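Long-range contacts in ferredoxin component of carbazole 1,9a-dioxygenase (Nocardioides aromaticivorans, PDB 3GCE), which carries a Rieske-type [2Fe-2S] cluster and probably passes electrons to the terminal oxygenase component of the carbazole 1,9a-dioxygenase system: residues 46-52 with 93-98; 53-58 with 70-75. One frame throughout, in Å; residues are numbered along the deposited sequence.

Contact 1 of 2, residues 46-52 with 93-98; sequences AISNLCS and LPVRAY. With FES (Fe2/s2 (inorganic) cluster), chain B.
Ser52 OG donates to the backbone carbonyl Leu93 O at 2.7 Å, approaching tilted from the carbonyl plane. With OG lodged between its own backbone N and carbonyl carbon (chi1 66°), the hydroxyl also accepts from a water, which in turn takes up the N-H of Leu93, so bond and water together hold both backbone polar atoms of Leu93. Replacing Ser52 with an alanine would probably leave Leu93 O without this donor and the bridging water with one anchor fewer. Farther along, two backbone bonds pair the strand end with 93-98: Ser48 N to Arg96 O at 2.8 Å, and Tyr98 N to Ala46 O at 3.0 Å. They flank Ile47 and Ala97, which form a non-hydrogen-bonded antiparallel pair, a single bridge that attaches the connection between strands 86-88 and 100-103 to the edge of strand 43-48. Beyond the bridge the chain turns away, Ser48 OG accepting from Leu50 N in an ST turn, and enters the first cluster-binding loop of the Rieske fold, where Cys51 SG binds iron FE1 at 2.3 Å. Val95 packs into this bend with both methyls: CG1 lies 3.4 Å from Leu50 O and also near Ser52 N and CB, while CG2 meets Ile47 CD1 at 3.9 Å, the two side chains crossing obliquely. Phe79 of strand 78-80 touches Ile47, Cys51, Ser52 and Val95. At the other end Ala46 CB rests against Tyr98 CB (3.9 Å), and the Tyr98 ring turns its edge to Ser48, CE1 being 3.8 Å from Ser48 N; Asp33 and Val35 of strand 33-40 touch the same tyrosine.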
ATOM      1  N   ALA A  46       1.467  -3.951   0.595  1.00 11.21           N
ATOM      2  CA  ALA A  46       0.798  -3.454  -0.615  1.00 10.64           C
ATOM      3  C   ALA A  46      -0.704  -3.521  -0.420  1.00 11.23           C
ATOM      4  O   ALA A  46      -1.230  -4.564  -0.017  1.00 10.72           O
ATOM      5  CB  ALA A  46       1.210  -4.296  -1.822  1.00 10.28           C
ATOM      6  N   ILE A  47      -1.396  -2.410  -0.692  1.00 10.65           N
ATOM      7  CA  ILE A  47      -2.866  -2.388  -0.639  1.00 10.42           C
ATOM      8  C   ILE A  47      -3.350  -1.543  -1.795  1.00 10.62           C
ATOM      9  O   ILE A  47      -2.557  -0.838  -2.413  1.00 10.23           O
ATOM     10  CB  ILE A  47      -3.452  -1.865   0.736  1.00  9.88           C
ATOM     11  CG1 ILE A  47      -2.967  -0.431   1.059  1.00 12.40           C
ATOM     12  CG2 ILE A  47      -3.070  -2.834   1.855  1.00  8.83           C
ATOM     13  CD1 ILE A  47      -3.810   0.289   2.175  1.00 11.60           C
ATOM     14  N   SER A  48      -4.639  -1.627  -2.102  1.00 11.36           N
ATOM     15  CA  SER A  48      -5.213  -0.733  -3.111  1.00 11.94           C
ATOM     16  C   SER A  48      -4.893   0.717  -2.767  1.00 12.35           C
ATOM     17  O   SER A  48      -4.971   1.126  -1.602  1.00 11.72           O
ATOM     18  CB  SER A  48      -6.720  -0.886  -3.191  1.00 12.03           C
ATOM     19  OG  SER A  48      -7.223   0.152  -4.030  1.00 12.94           O
ATOM     20  N   ASN A  49      -4.538   1.494  -3.785  1.00 11.80           N
ATOM     21  CA  ASN A  49      -4.201   2.893  -3.578  1.00 12.55           C
ATOM     22  C   ASN A  49      -5.434   3.782  -3.454  1.00 13.04           C
ATOM     23  O   ASN A  49      -5.311   4.948  -3.129  1.00 13.75           O
ATOM     24  CB  ASN A  49      -3.322   3.422  -4.721  1.00 13.29           C
ATOM     25  CG  ASN A  49      -2.583   4.703  -4.339  1.00 13.35           C
ATOM     26  OD1 ASN A  49      -2.130   4.844  -3.213  1.00 14.75           O
ATOM     27  ND2 ASN A  49      -2.463   5.631  -5.281  1.00 12.72           N
ATOM     28  N   LEU A  50      -6.606   3.239  -3.761  1.00 12.70           N
ATOM     29  CA  LEU A  50      -7.832   4.031  -3.716  1.00 13.70           C
ATOM     30  C   LEU A  50      -8.513   3.882  -2.391  1.00 11.99           C
ATOM     31  O   LEU A  50      -8.885   2.774  -2.014  1.00 12.18           O
ATOM     32  CB  LEU A  50      -8.820   3.597  -4.797  1.00 13.83           C
ATOM     33  CG  LEU A  50      -8.891   4.434  -6.054  1.00 18.61           C
ATOM     34  CD1 LEU A  50      -9.454   5.855  -5.729  1.00 19.99           C
ATOM     35  CD2 LEU A  50      -7.516   4.457  -6.723  1.00 22.79           C
ATOM     36  N   CYS A  51      -8.722   5.005  -1.710  1.00 11.19           N
ATOM     37  CA  CYS A  51      -9.422   4.987  -0.422  1.00  9.92           C
ATOM     38  C   CYS A  51     -10.845   4.445  -0.630  1.00 10.12           C
ATOM     39  O   CYS A  51     -11.474   4.743  -1.652  1.00  9.60           O
ATOM     40  CB  CYS A  51      -9.470   6.412   0.159  1.00  9.66           C
ATOM     41  SG  CYS A  51     -10.215   6.494   1.789  1.00 10.32           S
ATOM     42  N   SER A  52     -11.356   3.654   0.318  1.00  9.22           N
ATOM     43  CA  SER A  52     -12.719   3.143   0.188  1.00 11.66           C
ATOM     44  C   SER A  52     -13.795   4.166   0.579  1.00 11.81           C
ATOM     45  O   SER A  52     -14.991   3.959   0.300  1.00 12.78           O
ATOM     46  CB  SER A  52     -12.911   1.903   1.060  1.00 10.84           C
ATOM     47  OG  SER A  52     -12.818   2.272   2.409  1.00 11.76           O
ATOM     48  N   LEU A  93     -14.869   0.635   5.506  1.00 12.24           N
ATOM     49  CA  LEU A  93     -14.795  -0.587   4.730  1.00 12.77           C
ATOM     50  C   LEU A  93     -13.362  -0.827   4.299  1.00 12.47           C
ATOM     51  O   LEU A  93     -12.653   0.126   3.977  1.00 11.79           O
ATOM     52  CB  LEU A  93     -15.729  -0.540   3.493  1.00 13.65           C
ATOM     53  CG  LEU A  93     -17.229  -0.622   3.776  1.00 14.55           C
ATOM     54  CD1 LEU A  93     -18.039  -0.314   2.508  1.00 16.95           C
ATOM     55  CD2 LEU A  93     -17.596  -1.996   4.313  1.00 15.98           C
ATOM     56  N   PRO A  94     -12.927  -2.101   4.309  1.00 11.98           N
ATOM     57  CA  PRO A  94     -11.555  -2.415   3.966  1.00 11.95           C
ATOM     58  C   PRO A  94     -11.260  -2.196   2.488  1.00 12.21           C
ATOM     59  O   PRO A  94     -12.190  -2.194   1.639  1.00 11.80           O
ATOM     60  CB  PRO A  94     -11.413  -3.908   4.364  1.00 11.86           C
ATOM     61  CG  PRO A  94     -12.811  -4.446   4.264  1.00 12.31           C
ATOM     62  CD  PRO A  94     -13.710  -3.306   4.645  1.00 12.71           C
ATOM     63  N   VAL A  95      -9.982  -1.993   2.178  1.00 10.99           N
ATOM     64  CA  VAL A  95      -9.542  -2.033   0.784  1.00 10.68           C
ATOM     65  C   VAL A  95      -8.817  -3.349   0.538  1.00 11.17           C
ATOM     66  O   VAL A  95      -8.432  -4.025   1.492  1.00  9.80           O
ATOM     67  CB  VAL A  95      -8.620  -0.853   0.419  1.00 10.17           C
ATOM     68  CG1 VAL A  95      -9.408   0.502   0.475  1.00 10.04           C
ATOM     69  CG2 VAL A  95      -7.410  -0.819   1.329  1.00  9.75           C
ATOM     70  N   ARG A  96      -8.635  -3.699  -0.736  1.00 12.01           N
ATOM     71  CA  ARG A  96      -7.921  -4.939  -1.111  1.00 13.23           C
ATOM     72  C   ARG A  96      -6.458  -4.883  -0.690  1.00 13.55           C
ATOM     73  O   ARG A  96      -5.807  -3.843  -0.845  1.00 14.10           O
ATOM     74  CB  ARG A  96      -8.010  -5.147  -2.607  1.00 13.12           C
ATOM     75  CG  ARG A  96      -7.276  -6.407  -3.115  1.00 17.95           C
ATOM     76  CD  ARG A  96      -7.611  -6.607  -4.606  1.00 23.81           C
ATOM     77  NE  ARG A  96      -9.018  -6.982  -4.778  1.00 26.43           N
ATOM     78  CZ  ARG A  96      -9.522  -8.186  -4.476  1.00 29.08           C
ATOM     79  NH1 ARG A  96      -8.720  -9.147  -4.036  1.00 30.90           N
ATOM     80  NH2 ARG A  96     -10.821  -8.446  -4.619  1.00 29.95           N
ATOM     81  N   ALA A  97      -5.980  -5.974  -0.090  1.00 12.94           N
ATOM     82  CA  ALA A  97      -4.581  -6.177   0.226  1.00 13.04           C
ATOM     83  C   ALA A  97      -4.002  -7.053  -0.871  1.00 14.03           C
ATOM     84  O   ALA A  97      -4.703  -7.942  -1.405  1.00 13.39           O
ATOM     85  CB  ALA A  97      -4.428  -6.859   1.588  1.00 13.82           C
ATOM     86  N   TYR A  98      -2.751  -6.801  -1.231  1.00 13.51           N
ATOM     87  CA  TYR A  98      -2.104  -7.549  -2.324  1.00 15.39           C
ATOM     88  C   TYR A  98      -0.947  -8.343  -1.771  1.00 15.56           C
ATOM     89  O   TYR A  98      -0.220  -7.836  -0.950  1.00 16.04           O
ATOM     90  CB  TYR A  98      -1.570  -6.581  -3.381  1.00 14.84           C
ATOM     91  CG  TYR A  98      -2.643  -6.026  -4.262  1.00 17.26           C
ATOM     92  CD1 TYR A  98      -3.500  -5.013  -3.798  1.00 16.46           C
ATOM     93  CD2 TYR A  98      -2.813  -6.494  -5.559  1.00 14.53           C
ATOM     94  CE1 TYR A  98      -4.496  -4.474  -4.641  1.00 17.83           C
ATOM     95  CE2 TYR A  98      -3.794  -5.965  -6.394  1.00 16.67           C
ATOM     96  CZ  TYR A  98      -4.631  -4.968  -5.930  1.00 18.51           C
ATOM     97  OH  TYR A  98      -5.601  -4.483  -6.775  1.00 21.52           O
TER
HETATM   98 FE1  FES B 201     -10.147   8.770   2.191  1.00 10.36          FE
HETATM   99 FE2  FES B 201     -12.410  10.225   2.733  1.00 12.85          FE
HETATM  100  S1  FES B 201     -11.009   9.277   4.233  1.00 13.61           S
HETATM  101  S2  FES B 201     -11.489   9.736   0.784  1.00 10.42           S
HETATM  102  O   HOH W   1     -14.891   3.410   3.942  1.00 12.10           O

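Contact 2 of 2, residues 53-58 with 70-75; sequences HAEAYL and IECPLH. With FES (Fe2/s2 (inorganic) cluster), chain B.
Ala56 CB lies over Cys72 SG at 3.6 Å and also meets Leu74 CB at 3.7 Å, so this one methyl rests against the cysteine sulfur and the leucine at once, with bridging sulfide S2 of the cluster on the same side. Leu74 extends past it, CD2 reaching Glu55 O. Cys72 swings its sulfur opposite the backbone N (chi1 176°) to bind iron FE1, whose other protein ligand is Cys51, and the same SG accepts from Leu74 N at 3.5 Å, a bond that ties the loop's backbone to a cluster ligand. The two histidines hold the other iron, FE2: His53 ND1 and His75 ND1 each stand 2.1 Å from it. These are the ligands of the Rieske pattern, Cys-X-His from Cys51 to His53 and Cys-X-X-His from Cys72 to His75, so each loop supplies one ligand to each iron. The imidazole planes are nearly perpendicular (84°), with His75 ND1 at the edge of the His53 ring; the two ND1 atoms come within 3.2 Å of each other because they share the metal, not through a hydrogen bond. Leu74 CG sits over one face of the His75 ring, toward its rim, while Pro90 touches His53. Away from the cluster, Leu58 places CD2 3.8 Å from Cys72 CB, and its CB packs against Ile70 CG1; Ile47 touches both Leu58 and Ile70. Pro73 lays CG and CD beside Tyr57 O, CG at 3.5 Å.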
ATOM      1  N   HIS A  53     -13.393   5.270   1.191  1.00 11.62           N
ATOM      2  CA  HIS A  53     -14.384   6.210   1.677  1.00 12.56           C
ATOM      3  C   HIS A  53     -14.911   7.106   0.535  1.00 13.69           C
ATOM      4  O   HIS A  53     -16.118   7.297   0.387  1.00 14.37           O
ATOM      5  CB  HIS A  53     -13.843   7.042   2.860  1.00 11.77           C
ATOM      6  CG  HIS A  53     -14.738   8.180   3.231  1.00 15.25           C
ATOM      7  ND1 HIS A  53     -14.376   9.496   3.055  1.00 14.63           N
ATOM      8  CD2 HIS A  53     -16.010   8.196   3.689  1.00 16.82           C
ATOM      9  CE1 HIS A  53     -15.378  10.278   3.425  1.00 18.01           C
ATOM     10  NE2 HIS A  53     -16.386   9.510   3.802  1.00 19.04           N
ATOM     11  N   ALA A  54     -13.995   7.666  -0.246  1.00 13.24           N
ATOM     12  CA  ALA A  54     -14.347   8.467  -1.414  1.00 14.72           C
ATOM     13  C   ALA A  54     -13.141   8.420  -2.325  1.00 14.41           C
ATOM     14  O   ALA A  54     -12.163   7.736  -2.027  1.00 14.16           O
ATOM     15  CB  ALA A  54     -14.692   9.900  -1.017  1.00 14.63           C
ATOM     16  N   GLU A  55     -13.190   9.121  -3.445  1.00 14.45           N
ATOM     17  CA  GLU A  55     -12.037   9.101  -4.309  1.00 14.74           C
ATOM     18  C   GLU A  55     -10.882   9.855  -3.664  1.00 13.38           C
ATOM     19  O   GLU A  55     -10.925  11.081  -3.527  1.00 12.29           O
ATOM     20  CB  GLU A  55     -12.352   9.681  -5.682  1.00 15.99           C
ATOM     21  CG  GLU A  55     -11.223   9.429  -6.664  1.00 17.95           C
ATOM     22  CD  GLU A  55     -11.245  10.395  -7.825  1.00 24.81           C
ATOM     23  OE1 GLU A  55     -12.281  11.086  -8.002  1.00 26.03           O
ATOM     24  OE2 GLU A  55     -10.230  10.456  -8.560  1.00 25.48           O
ATOM     25  N   ALA A  56      -9.855   9.119  -3.255  1.00 12.87           N
ATOM     26  CA  ALA A  56      -8.583   9.739  -2.852  1.00 13.32           C
ATOM     27  C   ALA A  56      -7.475   8.707  -2.978  1.00 13.61           C
ATOM     28  O   ALA A  56      -7.756   7.511  -2.972  1.00 13.97           O
ATOM     29  CB  ALA A  56      -8.655  10.283  -1.432  1.00 12.64           C
ATOM     30  N   TYR A  57      -6.235   9.176  -3.076  1.00 12.43           N
ATOM     31  CA  TYR A  57      -5.106   8.328  -3.407  1.00 11.94           C
ATOM     32  C   TYR A  57      -4.158   8.212  -2.217  1.00 10.77           C
ATOM     33  O   TYR A  57      -3.507   9.167  -1.817  1.00  8.31           O
ATOM     34  CB  TYR A  57      -4.430   8.791  -4.736  1.00 12.49           C
ATOM     35  CG  TYR A  57      -5.479   8.810  -5.825  1.00 14.37           C
ATOM     36  CD1 TYR A  57      -5.756   7.649  -6.564  1.00 18.14           C
ATOM     37  CD2 TYR A  57      -6.257   9.945  -6.062  1.00 14.28           C
ATOM     38  CE1 TYR A  57      -6.764   7.630  -7.542  1.00 18.23           C
ATOM     39  CE2 TYR A  57      -7.297   9.932  -7.051  1.00 13.91           C
ATOM     40  CZ  TYR A  57      -7.518   8.755  -7.780  1.00 16.03           C
ATOM     41  OH  TYR A  57      -8.502   8.675  -8.739  1.00 16.29           O
ATOM     42  N   LEU A  58      -4.138   7.012  -1.628  1.00  9.81           N
ATOM     43  CA  LEU A  58      -3.516   6.804  -0.335  1.00  9.38           C
ATOM     44  C   LEU A  58      -2.006   7.077  -0.291  1.00 10.20           C
ATOM     45  O   LEU A  58      -1.500   7.547   0.717  1.00 12.03           O
ATOM     46  CB  LEU A  58      -3.798   5.375   0.160  1.00  9.87           C
ATOM     47  CG  LEU A  58      -5.288   5.060   0.348  1.00 10.10           C
ATOM     48  CD1 LEU A  58      -5.428   3.576   0.737  1.00  8.50           C
ATOM     49  CD2 LEU A  58      -5.931   5.975   1.432  1.00 10.65           C
ATOM     50  N   ILE A  70      -1.605   3.706   6.908  1.00 12.91           N
ATOM     51  CA  ILE A  70      -1.569   4.789   5.939  1.00 12.63           C
ATOM     52  C   ILE A  70      -2.787   5.690   6.215  1.00 12.65           C
ATOM     53  O   ILE A  70      -3.909   5.220   6.406  1.00 11.25           O
ATOM     54  CB  ILE A  70      -1.613   4.253   4.490  1.00 13.13           C
ATOM     55  CG1 ILE A  70      -1.430   5.396   3.472  1.00 12.63           C
ATOM     56  CG2 ILE A  70      -2.954   3.518   4.221  1.00 13.05           C
ATOM     57  CD1 ILE A  70      -0.074   6.109   3.556  1.00 10.21           C
ATOM     58  N   GLU A  71      -2.555   6.989   6.221  1.00 12.28           N
ATOM     59  CA  GLU A  71      -3.609   7.946   6.519  1.00 13.72           C
ATOM     60  C   GLU A  71      -3.993   8.649   5.219  1.00 13.50           C
ATOM     61  O   GLU A  71      -3.134   9.210   4.538  1.00 12.92           O
ATOM     62  CB  GLU A  71      -3.103   8.938   7.546  1.00 13.79           C
ATOM     63  CG  GLU A  71      -4.039  10.105   7.873  1.00 16.01           C
ATOM     64  CD  GLU A  71      -3.406  11.033   8.913  1.00 19.30           C
ATOM     65  OE1 GLU A  71      -2.181  10.939   9.132  1.00 24.90           O
ATOM     66  OE2 GLU A  71      -4.116  11.865   9.514  1.00 27.63           O
ATOM     67  N   CYS A  72      -5.275   8.581   4.857  1.00 12.35           N
ATOM     68  CA  CYS A  72      -5.759   9.149   3.591  1.00 11.23           C
ATOM     69  C   CYS A  72      -5.520  10.671   3.595  1.00 11.19           C
ATOM     70  O   CYS A  72      -5.794  11.332   4.599  1.00 11.09           O
ATOM     71  CB  CYS A  72      -7.266   8.864   3.475  1.00 11.58           C
ATOM     72  SG  CYS A  72      -8.065   9.593   2.013  1.00 12.42           S
ATOM     73  N   PRO A  73      -5.034  11.239   2.478  1.00 11.19           N
ATOM     74  CA  PRO A  73      -4.792  12.691   2.498  1.00 11.27           C
ATOM     75  C   PRO A  73      -6.055  13.574   2.514  1.00 11.58           C
ATOM     76  O   PRO A  73      -5.969  14.781   2.833  1.00 10.72           O
ATOM     77  CB  PRO A  73      -4.004  12.944   1.204  1.00 11.34           C
ATOM     78  CG  PRO A  73      -4.404  11.844   0.280  1.00 12.63           C
ATOM     79  CD  PRO A  73      -4.659  10.619   1.187  1.00 10.42           C
ATOM     80  N   LEU A  74      -7.210  12.987   2.199  1.00 10.75           N
ATOM     81  CA  LEU A  74      -8.383  13.791   1.959  1.00 11.38           C
ATOM     82  C   LEU A  74      -9.221  14.004   3.220  1.00 10.93           C
ATOM     83  O   LEU A  74      -9.482  15.156   3.585  1.00 10.88           O
ATOM     84  CB  LEU A  74      -9.215  13.246   0.787  1.00 11.01           C
ATOM     85  CG  LEU A  74     -10.395  14.107   0.334  1.00 12.67           C
ATOM     86  CD1 LEU A  74      -9.969  15.557  -0.059  1.00 11.79           C
ATOM     87  CD2 LEU A  74     -11.136  13.391  -0.812  1.00 11.18           C
ATOM     88  N   HIS A  75      -9.658  12.924   3.866  1.00 11.15           N
ATOM     89  CA  HIS A  75     -10.404  13.064   5.129  1.00 10.61           C
ATOM     90  C   HIS A  75      -9.736  12.323   6.283  1.00 11.18           C
ATOM     91  O   HIS A  75     -10.354  12.095   7.353  1.00  9.37           O
ATOM     92  CB  HIS A  75     -11.856  12.616   5.002  1.00 11.14           C
ATOM     93  CG  HIS A  75     -12.548  13.122   3.773  1.00 10.70           C
ATOM     94  ND1 HIS A  75     -12.899  12.298   2.733  1.00 11.48           N
ATOM     95  CD2 HIS A  75     -12.980  14.363   3.431  1.00 11.93           C
ATOM     96  CE1 HIS A  75     -13.521  13.000   1.798  1.00 10.06           C
ATOM     97  NE2 HIS A  75     -13.570  14.263   2.190  1.00  9.25           N
TER
HETATM   98 FE1  FES B 201     -10.147   8.770   2.191  1.00 10.36          FE
HETATM   99 FE2  FES B 201     -12.410  10.225   2.733  1.00 12.85          FE
HETATM  100  S1  FES B 201     -11.009   9.277   4.233  1.00 13.61           S
HETATM  101  S2  FES B 201     -11.489   9.736   0.784  1.00 10.42           S

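From the N terminus, the end of strand 43-48 and the loop after it make up 46-52, which opens contact 1, and the chain passes directly into 53-58, which opens contact 2. Contact 2 closes first, after strand 62-64, at 70-75, the end of strand 69-71 and the loop after it. The chain then goes through strands 78-80 and 86-88 before 93-98 closes contact 1, so the shorter loop nests wholly within the longer one. The first halves also meet each other, Asn49 O with Leu58 N and Cys51 N with Ala56 O, probably as hydrogen bonds. Contact 2 joins the two cluster loops, and contact 1 fastens the first to the segment leading into strand 100-103.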